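Local coordinates for sensor protein DivL (Caulobacter crescentus, PDB 4Q20), which acts as a sensor kinase of two-component signalling, required for cell division and growth, and catalyses phosphorylation of the cell-cycle regulator CtrA, at residues Val82-Thr87 / Ala131-Val136; Leu109-Ile114 / Glu231-Trp236. All blocks are in the same frame, centred on the assembly; numbering follows the deposited sequence.

Overall arrangement
Contact 1 joins the helical hairpin of this histidine kinase core to its ATPase-like part, whereas contact 2 seats the chain that follows the hairpin against the end of helix 222-232. Contact 1 lies where helix 73-103, the second helix of the dimerising hairpin, meets the end of helix 116-133; contact 2 is made by segment 109-114, which runs into strand 112-115. That strand follows helix 73-103 and leads directly into helix 116-133, so one run of chain serves both. Their centres are 29 Å apart and their nearest atoms about 21 Å, on opposite sides of the chain's centre. Only contact 1 is within reach of the second subunit.

Contact 1: Val82-Thr87 / Ala131-Val136; sequences VRAAAT and AQLGGV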
ATOM      1  N   VAL A  82       3.812  10.960 -10.796  1.00 65.54           N
ATOM      2  CA  VAL A  82       3.718   9.505 -10.583  1.00 65.59           C
ATOM      3  C   VAL A  82       4.812   9.026  -9.595  1.00 67.96           C
ATOM      4  O   VAL A  82       4.503   8.329  -8.635  1.00 67.23           O
ATOM      5  CB  VAL A  82       3.807   8.689 -11.917  1.00 70.48           C
ATOM      6  CG1 VAL A  82       3.939   7.188 -11.651  1.00 68.83           C
ATOM      7  CG2 VAL A  82       2.629   8.966 -12.821  1.00 70.24           C
ATOM      8  N   ARG A  83       6.064   9.384  -9.849  1.00 64.51           N
ATOM      9  CA  ARG A  83       7.209   9.019  -9.008  1.00 63.95           C
ATOM     10  C   ARG A  83       7.049   9.558  -7.557  1.00 66.81           C
ATOM     11  O   ARG A  83       7.278   8.795  -6.623  1.00 67.51           O
ATOM     12  CB  ARG A  83       8.525   9.513  -9.651  1.00 64.67           C
ATOM     13  CG  ARG A  83       9.803   8.996  -8.984  1.00 72.46           C
ATOM     14  CD  ARG A  83      11.008   9.932  -9.137  1.00 76.90           C
ATOM     15  NE  ARG A  83      10.622  11.346  -9.181  1.00 95.48           N
ATOM     16  CZ  ARG A  83      10.391  12.110  -8.115  1.00115.15           C
ATOM     17  NH1 ARG A  83      10.549  11.619  -6.888  1.00101.95           N
ATOM     18  NH2 ARG A  83       9.981  13.366  -8.268  1.00100.22           N
ATOM     19  N   ALA A  84       6.636  10.829  -7.371  1.00 61.53           N
ATOM     20  CA  ALA A  84       6.421  11.426  -6.041  1.00 59.21           C
ATOM     21  C   ALA A  84       5.290  10.720  -5.279  1.00 62.86           C
ATOM     22  O   ALA A  84       5.452  10.416  -4.104  1.00 65.60           O
ATOM     23  CB  ALA A  84       6.119  12.913  -6.164  1.00 60.40           C
ATOM     24  N   ALA A  85       4.193  10.379  -5.947  1.00 58.40           N
ATOM     25  CA  ALA A  85       3.078   9.714  -5.288  1.00 56.24           C
ATOM     26  C   ALA A  85       3.432   8.287  -4.895  1.00 63.09           C
ATOM     27  O   ALA A  85       3.057   7.836  -3.792  1.00 63.55           O
ATOM     28  CB  ALA A  85       1.863   9.738  -6.175  1.00 56.86           C
ATOM     29  N   ALA A  86       4.168   7.586  -5.781  1.00 59.89           N
ATOM     30  CA  ALA A  86       4.626   6.213  -5.563  1.00 58.52           C
ATOM     31  C   ALA A  86       5.616   6.145  -4.398  1.00 62.73           C
ATOM     32  O   ALA A  86       5.517   5.242  -3.571  1.00 62.31           O
ATOM     33  CB  ALA A  86       5.267   5.676  -6.822  1.00 60.05           C
ATOM     34  N   THR A  87       6.541   7.103  -4.331  1.00 59.76           N
ATOM     35  CA  THR A  87       7.559   7.231  -3.283  1.00 61.53           C
ATOM     36  C   THR A  87       6.847   7.522  -1.923  1.00 66.54           C
ATOM     37  O   THR A  87       7.230   6.954  -0.900  1.00 67.23           O
ATOM     38  CB  THR A  87       8.577   8.341  -3.719  1.00 71.46           C
ATOM     39  OG1 THR A  87       9.438   7.855  -4.749  1.00 76.56           O
ATOM     40  CG2 THR A  87       9.404   8.816  -2.646  1.00 66.06           C
ATOM     41  N   ALA A 131      11.576  18.670  -4.398  1.00116.97           N
ATOM     42  CA  ALA A 131      11.638  20.088  -4.067  1.00116.58           C
ATOM     43  C   ALA A 131      11.490  20.936  -5.330  1.00125.51           C
ATOM     44  O   ALA A 131      10.779  21.943  -5.323  1.00126.51           O
ATOM     45  CB  ALA A 131      12.955  20.405  -3.372  1.00115.46           C
ATOM     46  N   GLN A 132      12.149  20.519  -6.420  1.00124.62           N
ATOM     47  CA  GLN A 132      12.108  21.220  -7.695  1.00129.54           C
ATOM     48  C   GLN A 132      10.730  21.053  -8.338  1.00134.64           C
ATOM     49  O   GLN A 132      10.242  21.972  -8.996  1.00138.99           O
ATOM     50  CB  GLN A 132      13.233  20.722  -8.603  1.00134.94           C
ATOM     51  CG  GLN A 132      14.621  21.165  -8.120  1.00158.90           C
ATOM     52  CD  GLN A 132      15.753  20.669  -8.991  1.00190.25           C
ATOM     53  OE1 GLN A 132      16.464  21.456  -9.629  1.00190.08           O
ATOM     54  NE2 GLN A 132      15.967  19.356  -9.020  1.00186.97           N
ATOM     55  N   LEU A 133      10.083  19.908  -8.092  1.00128.92           N
ATOM     56  CA  LEU A 133       8.727  19.575  -8.549  1.00131.55           C
ATOM     57  C   LEU A 133       7.689  20.509  -7.882  1.00134.32           C
ATOM     58  O   LEU A 133       6.709  20.900  -8.516  1.00136.97           O
ATOM     59  CB  LEU A 133       8.431  18.090  -8.227  1.00129.42           C
ATOM     60  CG  LEU A 133       7.031  17.519  -8.532  1.00136.55           C
ATOM     61  CD1 LEU A 133       6.696  17.573 -10.026  1.00144.26           C
ATOM     62  CD2 LEU A 133       6.898  16.104  -8.004  1.00135.48           C
ATOM     63  N   GLY A 134       7.941  20.859  -6.622  1.00126.78           N
ATOM     64  CA  GLY A 134       7.106  21.776  -5.855  1.00125.34           C
ATOM     65  C   GLY A 134       7.577  23.222  -5.878  1.00130.74           C
ATOM     66  O   GLY A 134       7.020  24.056  -5.160  1.00130.00           O
ATOM     67  N   GLY A 135       8.599  23.515  -6.695  1.00128.80           N
ATOM     68  CA  GLY A 135       9.187  24.846  -6.860  1.00129.93           C
ATOM     69  C   GLY A 135       9.754  25.440  -5.585  1.00127.13           C
ATOM     70  O   GLY A 135       9.664  26.651  -5.371  1.00128.19           O
ATOM     71  N   VAL A 136      10.340  24.586  -4.733  1.00117.13           N
ATOM     72  CA  VAL A 136      10.913  24.942  -3.426  1.00111.86           C
ATOM     73  C   VAL A 136      12.455  24.802  -3.478  1.00117.11           C
ATOM     74  O   VAL A 136      12.985  23.988  -4.238  1.00118.25           O
ATOM     75  CB  VAL A 136      10.271  24.076  -2.281  1.00108.90           C
ATOM     76  CG1 VAL A 136      10.865  24.396  -0.913  1.00103.82           C
ATOM     77  CG2 VAL A 136       8.753  24.238  -2.239  1.00109.21           C
TER
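Apolar contact between Ala84 and Leu133 joins the two helices through one methyl, CD2 of Leu133. The methyl CB of Ala84 faces CD2 of Leu133 at 3.8 Å, and it is this one branch of the leucine that does the touching. With CG anti to the backbone N (chi1 176°), the leucine extends from the last turn of helix 116-133 across to helix 73-103. The contact is slight, burying 81 Å² in all, and the nearest CA atoms, those of Ala84 and Leu133, are still 8.8 Å apart.

CD2 of Leu133 also passes a charged group, lying 4.1 Å from NH2 of Arg83, oblique to the guanidinium. A bend at chi3 (32°) lets the end of the arginine come nearer to Leu133, although its CB does not point there. Its polar end is held by salt bridges from NE to Glu66 of the second subunit and from NH1 to Asp130, just before the second segment. Arg83 thus links the dimer partner with helix 116-133.

Backbone hydrogen bonding shapes the segment that carries Leu133. Val136 N bonds to Ala131 O at 2.7 Å and Gly135 N weakly to Gln132 O, with Gly135 at positive phi, closing the helix in a Schellman motif. This small contact is one point where the dimerisation hairpin meets the ATP-binding domain of the histidine kinase core.

Contact 2: Leu109-Ile114 / Glu231-Trp236; sequences LEIEDI and ELHGGW
Leu109 makes most of this contact, reaching both Leu232 and His233 with its two branches. Its CG stands anti to the carbonyl carbon (chi1 -49°), and CD1 is set over the centre of the His233 imidazole, 3.5 Å from the ring centroid and only 4° from the ring normal, a clear CH-pi contact. CD1 also lies 3.4 Å from the carbonyl O of Leu232, while CD2 packs on CD2 of Leu232 at 3.8 Å. Hydrogen bonds at both nitrogens, ND1 with the carbonyl O of Leu229 and NE2 with the backbone N of Asp152, fix the rotation of the ring, with one face under CD1 of Leu109. The histidine follows directly on helix 222-232, whose end is a Schellman motif with Gly234 at positive phi, in the ATPase-like domain of the GHKL superfamily. OD2 of Asp152 accepts the backbone N of Glu110, while its backbone N gives to His233 NE2, linking both segments. Farther along, Ile111 adds a looser van der Waals touch, its CD1 lying 4.3 Å from CD2 of His233 and oblique to the ring. From Glu112 to Ile114 the chain turns to pairing with strand 148-151, bonding through Glu112 to Gly151 and through Ile114 to Ile149.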
ATOM      1  N   LEU A 109      19.021   0.024  17.892  1.00101.09           N
ATOM      2  CA  LEU A 109      19.873   0.887  17.076  1.00101.01           C
ATOM      3  C   LEU A 109      21.300   0.334  16.975  1.00109.84           C
ATOM      4  O   LEU A 109      21.804  -0.284  17.916  1.00112.41           O
ATOM      5  CB  LEU A 109      19.914   2.343  17.611  1.00 98.02           C
ATOM      6  CG  LEU A 109      18.602   3.065  17.937  1.00 98.00           C
ATOM      7  CD1 LEU A 109      18.884   4.426  18.537  1.00 97.00           C
ATOM      8  CD2 LEU A 109      17.710   3.219  16.709  1.00 97.26           C
ATOM      9  N   GLU A 110      21.939   0.572  15.820  1.00107.87           N
ATOM     10  CA  GLU A 110      23.323   0.234  15.502  1.00112.60           C
ATOM     11  C   GLU A 110      24.162   1.513  15.658  1.00114.69           C
ATOM     12  O   GLU A 110      24.359   2.236  14.676  1.00113.60           O
ATOM     13  CB  GLU A 110      23.410  -0.314  14.067  1.00116.66           C
ATOM     14  CG  GLU A 110      22.742  -1.654  13.829  1.00133.48           C
ATOM     15  CD  GLU A 110      22.955  -2.155  12.414  1.00165.50           C
ATOM     16  OE1 GLU A 110      23.843  -3.016  12.223  1.00160.23           O
ATOM     17  OE2 GLU A 110      22.287  -1.642  11.487  1.00164.00           O
ATOM     18  N   ILE A 111      24.621   1.807  16.900  1.00111.04           N
ATOM     19  CA  ILE A 111      25.352   3.031  17.257  1.00110.97           C
ATOM     20  C   ILE A 111      26.799   3.057  16.683  1.00121.41           C
ATOM     21  O   ILE A 111      27.626   2.186  16.982  1.00125.73           O
ATOM     22  CB  ILE A 111      25.328   3.290  18.800  1.00113.59           C
ATOM     23  CG1 ILE A 111      23.880   3.265  19.377  1.00108.59           C
ATOM     24  CG2 ILE A 111      26.040   4.606  19.184  1.00115.24           C
ATOM     25  CD1 ILE A 111      22.843   4.259  18.729  1.00106.40           C
ATOM     26  N   GLU A 112      27.079   4.106  15.873  1.00118.30           N
ATOM     27  CA  GLU A 112      28.365   4.377  15.220  1.00123.45           C
ATOM     28  C   GLU A 112      28.580   5.903  15.010  1.00124.86           C
ATOM     29  O   GLU A 112      27.645   6.691  15.184  1.00119.38           O
ATOM     30  CB  GLU A 112      28.461   3.617  13.883  1.00127.56           C
ATOM     31  CG  GLU A 112      27.743   4.277  12.713  1.00140.26           C
ATOM     32  CD  GLU A 112      26.999   3.310  11.818  1.00178.12           C
ATOM     33  OE1 GLU A 112      27.109   2.082  12.044  1.00178.68           O
ATOM     34  OE2 GLU A 112      26.376   3.771  10.833  1.00180.62           O
ATOM     35  N   ASP A 113      29.805   6.299  14.610  1.00125.16           N
ATOM     36  CA  ASP A 113      30.198   7.691  14.355  1.00124.16           C
ATOM     37  C   ASP A 113      29.555   8.233  13.061  1.00123.83           C
ATOM     38  O   ASP A 113      29.747   7.672  11.972  1.00125.72           O
ATOM     39  CB  ASP A 113      31.734   7.828  14.295  1.00132.64           C
ATOM     40  CG  ASP A 113      32.447   7.377  15.556  1.00146.78           C
ATOM     41  OD1 ASP A 113      32.174   7.953  16.634  1.00144.43           O
ATOM     42  OD2 ASP A 113      33.303   6.470  15.460  1.00160.27           O
ATOM     43  N   ILE A 114      28.793   9.333  13.201  1.00114.37           N
ATOM     44  CA  ILE A 114      28.055   9.988  12.114  1.00110.91           C
ATOM     45  C   ILE A 114      28.544  11.426  11.927  1.00116.07           C
ATOM     46  O   ILE A 114      28.474  12.215  12.859  1.00116.12           O
ATOM     47  CB  ILE A 114      26.506   9.968  12.388  1.00107.55           C
ATOM     48  CG1 ILE A 114      25.965   8.600  12.874  1.00107.06           C
ATOM     49  CG2 ILE A 114      25.670  10.571  11.247  1.00105.03           C
ATOM     50  CD1 ILE A 114      26.135   7.415  11.927  1.00120.36           C
ATOM     51  N   GLU A 231      13.813   9.629  20.199  1.00 66.29           N
ATOM     52  CA  GLU A 231      13.690   9.246  21.607  1.00 65.44           C
ATOM     53  C   GLU A 231      14.450   7.960  21.902  1.00 71.94           C
ATOM     54  O   GLU A 231      14.880   7.770  23.039  1.00 73.00           O
ATOM     55  CB  GLU A 231      12.238   9.137  22.036  1.00 65.09           C
ATOM     56  CG  GLU A 231      11.615  10.503  22.153  1.00 76.84           C
ATOM     57  CD  GLU A 231      10.288  10.610  22.866  1.00102.56           C
ATOM     58  OE1 GLU A 231       9.667   9.561  23.145  1.00 98.16           O
ATOM     59  OE2 GLU A 231       9.886  11.758  23.170  1.00 98.87           O
ATOM     60  N   LEU A 232      14.652   7.104  20.879  1.00 70.50           N
ATOM     61  CA  LEU A 232      15.425   5.861  20.966  1.00 73.05           C
ATOM     62  C   LEU A 232      16.917   6.186  21.083  1.00 78.01           C
ATOM     63  O   LEU A 232      17.678   5.377  21.611  1.00 80.11           O
ATOM     64  CB  LEU A 232      15.154   5.034  19.706  1.00 73.95           C
ATOM     65  CG  LEU A 232      14.855   3.518  19.814  1.00 81.02           C
ATOM     66  CD1 LEU A 232      13.875   3.186  20.944  1.00 79.47           C
ATOM     67  CD2 LEU A 232      14.309   2.995  18.488  1.00 84.47           C
ATOM     68  N   HIS A 233      17.329   7.377  20.583  1.00 73.71           N
ATOM     69  CA  HIS A 233      18.698   7.904  20.639  1.00 75.49           C
ATOM     70  C   HIS A 233      18.964   8.676  21.956  1.00 80.92           C
ATOM     71  O   HIS A 233      20.012   9.299  22.092  1.00 81.77           O
ATOM     72  CB  HIS A 233      18.947   8.834  19.446  1.00 75.12           C
ATOM     73  CG  HIS A 233      19.243   8.116  18.162  1.00 79.78           C
ATOM     74  ND1 HIS A 233      18.259   7.902  17.211  1.00 79.73           N
ATOM     75  CD2 HIS A 233      20.415   7.641  17.688  1.00 83.80           C
ATOM     76  CE1 HIS A 233      18.851   7.268  16.217  1.00 80.51           C
ATOM     77  NE2 HIS A 233      20.148   7.093  16.459  1.00 83.79           N
ATOM     78  N   GLY A 234      18.007   8.647  22.891  1.00 76.46           N
ATOM     79  CA  GLY A 234      18.069   9.369  24.162  1.00 76.31           C
ATOM     80  C   GLY A 234      17.723  10.847  24.026  1.00 77.09           C
ATOM     81  O   GLY A 234      17.968  11.639  24.940  1.00 76.86           O
ATOM     82  N   GLY A 235      17.147  11.223  22.891  1.00 71.18           N
ATOM     83  CA  GLY A 235      16.775  12.606  22.607  1.00 69.38           C
ATOM     84  C   GLY A 235      15.292  12.904  22.660  1.00 70.08           C
ATOM     85  O   GLY A 235      14.504  12.122  23.197  1.00 69.99           O
ATOM     86  N   TRP A 236      14.915  14.078  22.153  1.00 65.29           N
ATOM     87  CA  TRP A 236      13.539  14.583  22.127  1.00 62.94           C
ATOM     88  C   TRP A 236      13.359  15.539  20.943  1.00 68.45           C
ATOM     89  O   TRP A 236      14.341  15.983  20.354  1.00 65.43           O
ATOM     90  CB  TRP A 236      13.136  15.238  23.458  1.00 61.93           C
ATOM     91  CG  TRP A 236      13.997  16.385  23.900  1.00 63.89           C
ATOM     92  CD1 TRP A 236      15.218  16.315  24.496  1.00 68.14           C
ATOM     93  CD2 TRP A 236      13.674  17.779  23.805  1.00 63.58           C
ATOM     94  NE1 TRP A 236      15.701  17.581  24.733  1.00 68.82           N
ATOM     95  CE2 TRP A 236      14.779  18.498  24.313  1.00 68.90           C
ATOM     96  CE3 TRP A 236      12.577  18.494  23.278  1.00 63.56           C
ATOM     97  CZ2 TRP A 236      14.800  19.903  24.364  1.00 69.69           C
ATOM     98  CZ3 TRP A 236      12.608  19.881  23.310  1.00 65.91           C
ATOM     99  CH2 TRP A 236      13.697  20.575  23.871  1.00 68.26           C
TER